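Local coordinates for protein arylesterase (Sulfolobus solfataricus, PDB 5L2P) that hydrolyses aromatic esters, p-nitrophenyl esters of fatty acids and organophosphates such as paraoxon, as a serine esterase of the GDXG lipolytic family, at residues 120-125 with 221-226; 230-235 with 261-266. All blocks are in the same frame, centred on the assembly; numbering follows the deposited sequence.

Contact 1: residues 120-125 with 221-226; sequences YKFPTA and EKDLYN
Phe122 reaches across to Asp223 and Asn226 through the ring atoms CD2, CE2 and CZ, and these two residues are its partners in 221-226. The ring gets there because CG stands anti to the backbone N (chi1 172°), which carries it outward from the turn at 121-124. Phe122 CD2 meets Asp223 CG at 3.7 Å, and Phe122 CE2 lies 3.7 Å from Asp223 OD1. The carboxylate comes in obliquely, its plane 61° from that of the ring, and the two side chains run past each other in opposite directions. Asn226 takes the far end: its CG lies 3.7 Å from Phe122 CZ, at the rim and near the ring plane, with the amide turned steeply to it at 77°. One ring face is covered by the next residue, Pro123, whose CB sits over the ring centre; the peptide bond between the two is cis.

No hydrogen bond joins the segments; the carboxylate of Asp223 and the OD1 of Asn226 find partners in their own part of the chain. Asp223 OD1 makes a salt bridge to Arg219, which also packs on Phe122, and Asn226 OD1 accepts from the backbone N of Leu228. On the other side the turn is tied by Lys121 O, which accepts from Thr124 N at 3.0 Å and Thr124 OG1 at 2.8 Å. Pro123 holds the N-cap position of helix 124-138. The arrangement is buried loop packing in an alpha/beta hydrolase fold, an aromatic residue just before a helix wedged against the connection between helix 212-217 and strand 242-248, away from the catalytic residues.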
loop_
_atom_site.group_PDB
_atom_site.type_symbol
_atom_site.label_atom_id
_atom_site.label_comp_id
_atom_site.label_asym_id
_atom_site.label_seq_id
_atom_site.Cartn_x
_atom_site.Cartn_y
_atom_site.Cartn_z
ATOM N N TYR A 120 -29.704 -23.080 7.587
ATOM C CA TYR A 120 -28.686 -24.094 7.818
ATOM C C TYR A 120 -27.345 -23.418 8.055
ATOM O O TYR A 120 -26.788 -22.756 7.165
ATOM C CB TYR A 120 -28.591 -25.021 6.626
ATOM C CG TYR A 120 -29.861 -25.777 6.377
ATOM C CD1 TYR A 120 -30.856 -25.247 5.527
ATOM C CD2 TYR A 120 -30.093 -27.011 6.986
ATOM C CE1 TYR A 120 -32.022 -25.936 5.279
ATOM C CE2 TYR A 120 -31.271 -27.704 6.751
ATOM C CZ TYR A 120 -32.227 -27.172 5.890
ATOM O OH TYR A 120 -33.398 -27.867 5.643
ATOM N N LYS A 121 -26.848 -23.567 9.271
ATOM C CA LYS A 121 -25.664 -22.875 9.693
ATOM C C LYS A 121 -24.429 -23.671 9.300
ATOM O O LYS A 121 -24.529 -24.843 8.912
ATOM C CB LYS A 121 -25.676 -22.655 11.206
ATOM C CG LYS A 121 -26.605 -21.524 11.634
ATOM C CD LYS A 121 -26.332 -21.112 13.069
ATOM C CE LYS A 121 -27.263 -20.006 13.478
ATOM N NZ LYS A 121 -26.725 -18.684 13.074
ATOM N N PHE A 122 -23.268 -23.011 9.392
ATOM C CA PHE A 122 -21.994 -23.680 9.308
ATOM C C PHE A 122 -21.997 -24.928 10.210
ATOM O O PHE A 122 -22.474 -24.865 11.339
ATOM C CB PHE A 122 -20.888 -22.711 9.744
ATOM C CG PHE A 122 -19.540 -23.344 9.885
ATOM C CD1 PHE A 122 -18.692 -23.469 8.806
ATOM C CD2 PHE A 122 -19.114 -23.806 11.127
ATOM C CE1 PHE A 122 -17.429 -24.046 8.960
ATOM C CE2 PHE A 122 -17.852 -24.390 11.285
ATOM C CZ PHE A 122 -17.011 -24.516 10.199
ATOM N N PRO A 123 -21.449 -26.052 9.731
ATOM C CA PRO A 123 -20.729 -26.266 8.467
ATOM C C PRO A 123 -21.553 -26.902 7.312
ATOM O O PRO A 123 -20.969 -27.523 6.438
ATOM C CB PRO A 123 -19.603 -27.219 8.906
ATOM C CG PRO A 123 -20.286 -28.079 9.906
ATOM C CD PRO A 123 -21.345 -27.230 10.601
ATOM N N THR A 124 -22.870 -26.719 7.299
ATOM C CA THR A 124 -23.746 -27.407 6.345
ATOM C C THR A 124 -23.360 -27.148 4.902
ATOM O O THR A 124 -23.157 -28.086 4.139
ATOM C CB THR A 124 -25.227 -26.978 6.532
ATOM O OG1 THR A 124 -25.645 -27.191 7.879
ATOM C CG2 THR A 124 -26.178 -27.780 5.616
ATOM N N ALA A 125 -23.214 -25.875 4.532
ATOM C CA ALA A 125 -22.758 -25.493 3.165
ATOM C C ALA A 125 -21.456 -26.165 2.737
ATOM O O ALA A 125 -21.318 -26.589 1.583
ATOM C CB ALA A 125 -22.589 -23.983 3.041
ATOM N N GLU A 221 -19.034 -17.985 18.534
ATOM C CA GLU A 221 -17.717 -17.396 18.344
ATOM C C GLU A 221 -16.565 -18.422 18.194
ATOM O O GLU A 221 -15.519 -18.091 17.633
ATOM C CB GLU A 221 -17.404 -16.397 19.455
ATOM C CG GLU A 221 -17.122 -16.983 20.842
ATOM C CD GLU A 221 -18.371 -17.289 21.671
ATOM O OE1 GLU A 221 -19.470 -17.583 21.075
ATOM O OE2 GLU A 221 -18.239 -17.243 22.923
ATOM N N LYS A 222 -16.753 -19.651 18.674
ATOM C CA LYS A 222 -15.726 -20.696 18.559
ATOM C C LYS A 222 -15.464 -21.105 17.115
ATOM O O LYS A 222 -14.381 -21.607 16.807
ATOM C CB LYS A 222 -16.092 -21.957 19.355
ATOM C CG LYS A 222 -16.462 -21.711 20.809
ATOM C CD LYS A 222 -16.498 -23.003 21.624
ATOM C CE LYS A 222 -17.406 -22.834 22.842
ATOM N NZ LYS A 222 -17.342 -23.950 23.835
ATOM N N ASP A 223 -16.481 -20.942 16.252
ATOM C CA ASP A 223 -16.360 -21.232 14.809
ATOM C C ASP A 223 -15.433 -20.270 14.083
ATOM O O ASP A 223 -14.932 -20.613 13.018
ATOM C CB ASP A 223 -17.735 -21.178 14.109
ATOM C CG ASP A 223 -18.625 -22.306 14.488
ATOM O OD1 ASP A 223 -18.083 -23.377 14.880
ATOM O OD2 ASP A 223 -19.869 -22.120 14.398
ATOM N N LEU A 224 -15.239 -19.073 14.635
ATOM C CA LEU A 224 -14.343 -18.083 14.025
ATOM C C LEU A 224 -12.924 -18.610 13.766
ATOM O O LEU A 224 -12.325 -18.242 12.778
ATOM C CB LEU A 224 -14.273 -16.816 14.875
ATOM C CG LEU A 224 -15.534 -15.995 15.053
ATOM C CD1 LEU A 224 -15.219 -14.921 16.086
ATOM C CD2 LEU A 224 -15.987 -15.405 13.718
ATOM N N TYR A 225 -12.420 -19.491 14.613
ATOM C CA TYR A 225 -11.070 -20.046 14.408
ATOM C C TYR A 225 -11.086 -21.455 13.858
ATOM O O TYR A 225 -10.053 -22.134 13.801
ATOM C CB TYR A 225 -10.225 -19.991 15.694
ATOM C CG TYR A 225 -10.798 -20.705 16.914
ATOM C CD1 TYR A 225 -10.649 -22.079 17.096
ATOM C CD2 TYR A 225 -11.435 -19.981 17.910
ATOM C CE1 TYR A 225 -11.149 -22.698 18.220
ATOM C CE2 TYR A 225 -11.938 -20.599 19.025
ATOM C CZ TYR A 225 -11.801 -21.940 19.182
ATOM O OH TYR A 225 -12.363 -22.462 20.354
ATOM N N ASN A 226 -12.251 -21.890 13.402
ATOM C CA ASN A 226 -12.370 -23.179 12.730
ATOM C C ASN A 226 -11.781 -23.046 11.328
ATOM O O ASN A 226 -12.146 -22.130 10.594
ATOM C CB ASN A 226 -13.844 -23.581 12.649
ATOM C CG ASN A 226 -14.026 -25.068 12.332
ATOM O OD1 ASN A 226 -13.459 -25.569 11.397
ATOM N ND2 ASN A 226 -14.832 -25.765 13.113
#

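Contact 2: residues 230-235 with 261-266; sequences SPLIAE and AYRLME
Arg263 spans the gap from helix 254-266 to the 3-10 turn at 231-233, its CB already directed at that turn. Arg263 CG passes Leu232 CD1 at 4.2 Å, a loose aliphatic touch. Beyond it the chain folds at chi2 (-84°) and again at chi3 (-74°), which swings the guanidinium round to the backbone carbonyls. Arg263 CZ comes 3.2 Å from Leu232 O, which stands off the guanidinium plane, neither over a face nor at the edge. Arg263 NH1 and NH2 each give Leu232 O a weak hydrogen bond of 2.9 Å, bent to about 120° at the hydrogen, as suits that oblique position. Arg263 NH1 also lies 3.9 Å from Leu232 CD1, while Arg263 NH2 has Ala234 O 2.9 Å away, in the guanidinium plane at its edge. Leu237 and, from the second subunit, Pro209 pack on the same arginine. Replacing the arginine by an alanine removes both donors to Leu232 O and would probably leave that carbonyl without its arginine partner and open a gap between turn and helix. The arrangement is a helix-borne arginine reaching a backbone carbonyl of a connecting loop through two weak bonds, here the loop that leads into strand 242-248 of the alpha/beta hydrolase sheet.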
loop_
_atom_site.group_PDB
_atom_site.type_symbol
_atom_site.label_atom_id
_atom_site.label_comp_id
_atom_site.label_asym_id
_atom_site.label_seq_id
_atom_site.Cartn_x
_atom_site.Cartn_y
_atom_site.Cartn_z
ATOM N N SER A 230 -12.534 -20.458 8.436
ATOM C CA SER A 230 -11.401 -19.568 8.151
ATOM C C SER A 230 -10.191 -20.359 7.779
ATOM O O SER A 230 -9.318 -20.591 8.620
ATOM C CB SER A 230 -11.066 -18.699 9.361
ATOM O OG SER A 230 -12.035 -17.673 9.536
ATOM N N PRO A 231 -10.107 -20.775 6.518
ATOM C CA PRO A 231 -8.973 -21.601 6.090
ATOM C C PRO A 231 -7.585 -20.944 6.250
ATOM O O PRO A 231 -6.579 -21.643 6.281
ATOM C CB PRO A 231 -9.276 -21.883 4.612
ATOM C CG PRO A 231 -10.382 -20.945 4.242
ATOM C CD PRO A 231 -11.127 -20.653 5.479
ATOM N N LEU A 232 -7.537 -19.622 6.340
ATOM C CA LEU A 232 -6.274 -18.937 6.518
ATOM C C LEU A 232 -5.618 -19.303 7.880
ATOM O O LEU A 232 -4.409 -19.259 8.005
ATOM C CB LEU A 232 -6.476 -17.424 6.380
ATOM C CG LEU A 232 -5.217 -16.616 6.126
ATOM C CD1 LEU A 232 -4.521 -16.981 4.824
ATOM C CD2 LEU A 232 -5.565 -15.139 6.138
ATOM N N ILE A 233 -6.440 -19.672 8.870
ATOM C CA ILE A 233 -5.952 -19.985 10.196
ATOM C C ILE A 233 -5.495 -21.413 10.293
ATOM O O ILE A 233 -5.041 -21.856 11.344
ATOM C CB ILE A 233 -7.016 -19.690 11.293
ATOM C CG1 ILE A 233 -6.306 -19.396 12.618
ATOM C CG2 ILE A 233 -8.031 -20.814 11.464
ATOM C CD1 ILE A 233 -7.223 -19.060 13.784
ATOM N N ALA A 234 -5.596 -22.155 9.206
ATOM C CA ALA A 234 -5.131 -23.545 9.201
ATOM C C ALA A 234 -3.648 -23.627 9.525
ATOM O O ALA A 234 -2.849 -22.849 9.020
ATOM C CB ALA A 234 -5.398 -24.186 7.856
ATOM N N GLU A 235 -3.264 -24.585 10.359
ATOM C CA GLU A 235 -1.835 -24.847 10.639
ATOM C C GLU A 235 -1.079 -25.242 9.401
ATOM O O GLU A 235 -0.011 -24.738 9.153
ATOM C CB GLU A 235 -1.671 -25.914 11.721
ATOM C CG GLU A 235 -2.150 -25.443 13.082
ATOM C CD GLU A 235 -1.738 -26.371 14.227
ATOM O OE1 GLU A 235 -0.677 -27.045 14.126
ATOM O OE2 GLU A 235 -2.467 -26.425 15.250
ATOM N N ALA A 261 -3.167 -16.839 -0.929
ATOM C CA ALA A 261 -2.373 -17.222 -2.073
ATOM C C ALA A 261 -0.888 -17.255 -1.714
ATOM O O ALA A 261 -0.184 -18.167 -2.110
ATOM C CB ALA A 261 -2.612 -16.266 -3.215
ATOM N N TYR A 262 -0.404 -16.296 -0.932
ATOM C CA TYR A 262 0.994 -16.370 -0.491
ATOM C C TYR A 262 1.246 -17.561 0.428
ATOM O O TYR A 262 2.261 -18.232 0.292
ATOM C CB TYR A 262 1.521 -15.074 0.135
ATOM C CG TYR A 262 2.956 -15.272 0.612
ATOM C CD1 TYR A 262 3.972 -15.649 -0.277
ATOM C CD2 TYR A 262 3.291 -15.112 1.952
ATOM C CE1 TYR A 262 5.273 -15.862 0.168
ATOM C CE2 TYR A 262 4.585 -15.308 2.412
ATOM C CZ TYR A 262 5.576 -15.704 1.518
ATOM O OH TYR A 262 6.868 -15.911 1.952
ATOM N N ARG A 263 0.328 -17.823 1.346
ATOM C CA ARG A 263 0.451 -18.969 2.228
ATOM C C ARG A 263 0.554 -20.305 1.482
ATOM O O ARG A 263 1.304 -21.210 1.906
ATOM C CB ARG A 263 -0.701 -19.022 3.240
ATOM C CG ARG A 263 -0.498 -18.072 4.398
ATOM C CD ARG A 263 0.374 -18.650 5.498
ATOM N NE ARG A 263 -0.302 -19.662 6.312
ATOM C CZ ARG A 263 -1.285 -19.416 7.188
ATOM N NH1 ARG A 263 -1.791 -18.171 7.350
ATOM N NH2 ARG A 263 -1.794 -20.429 7.894
ATOM N N LEU A 264 -0.214 -20.440 0.408
ATOM C CA LEU A 264 -0.118 -21.609 -0.456
ATOM C C LEU A 264 1.267 -21.681 -1.120
ATOM O O LEU A 264 1.855 -22.732 -1.153
ATOM C CB LEU A 264 -1.190 -21.578 -1.531
ATOM C CG LEU A 264 -2.643 -21.775 -1.028
ATOM C CD1 LEU A 264 -3.628 -21.557 -2.181
ATOM C CD2 LEU A 264 -2.938 -23.121 -0.380
ATOM N N MET A 265 1.769 -20.566 -1.658
ATOM C CA MET A 265 3.070 -20.531 -2.301
ATOM C C MET A 265 4.170 -20.937 -1.342
ATOM O O MET A 265 5.062 -21.716 -1.695
ATOM C CB MET A 265 3.394 -19.144 -2.807
ATOM C CG MET A 265 2.740 -18.770 -4.100
ATOM S SD MET A 265 3.073 -17.019 -4.484
ATOM C CE MET A 265 1.936 -16.772 -5.877
ATOM N N GLU A 266 4.101 -20.399 -0.136
ATOM C CA GLU A 266 5.043 -20.723 0.899
ATOM C C GLU A 266 4.979 -22.186 1.320
ATOM O O GLU A 266 6.011 -22.748 1.717
ATOM C CB GLU A 266 4.755 -19.832 2.076
ATOM C CG GLU A 266 5.855 -19.755 3.098
ATOM C CD GLU A 266 5.457 -18.842 4.246
ATOM O OE1 GLU A 266 4.400 -18.127 4.107
ATOM O OE2 GLU A 266 6.216 -18.824 5.262
#

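Both contacts involve the same long connection between helix 212-217 and strand 242-248, contact 1 near its start and contact 2 further on. They follow one another along the chain, with centres about 18 Å apart, and meet where 221-226 leads toward 230-235: Leu224 O lies 3.3 Å from Ser230 OG, a weak hydrogen bond, and Tyr225 O lies 3.4 Å from Ile233 CG2. Contact 1 joins the connection to the start of helix 124-138, contact 2 to helix 254-266. Neither includes the inferred catalytic residues Ser156, Asp251 and His281, although strand 242-248 leads toward Asp251. Residues of 221-226 and of both segments of contact 2 also touch the second subunit.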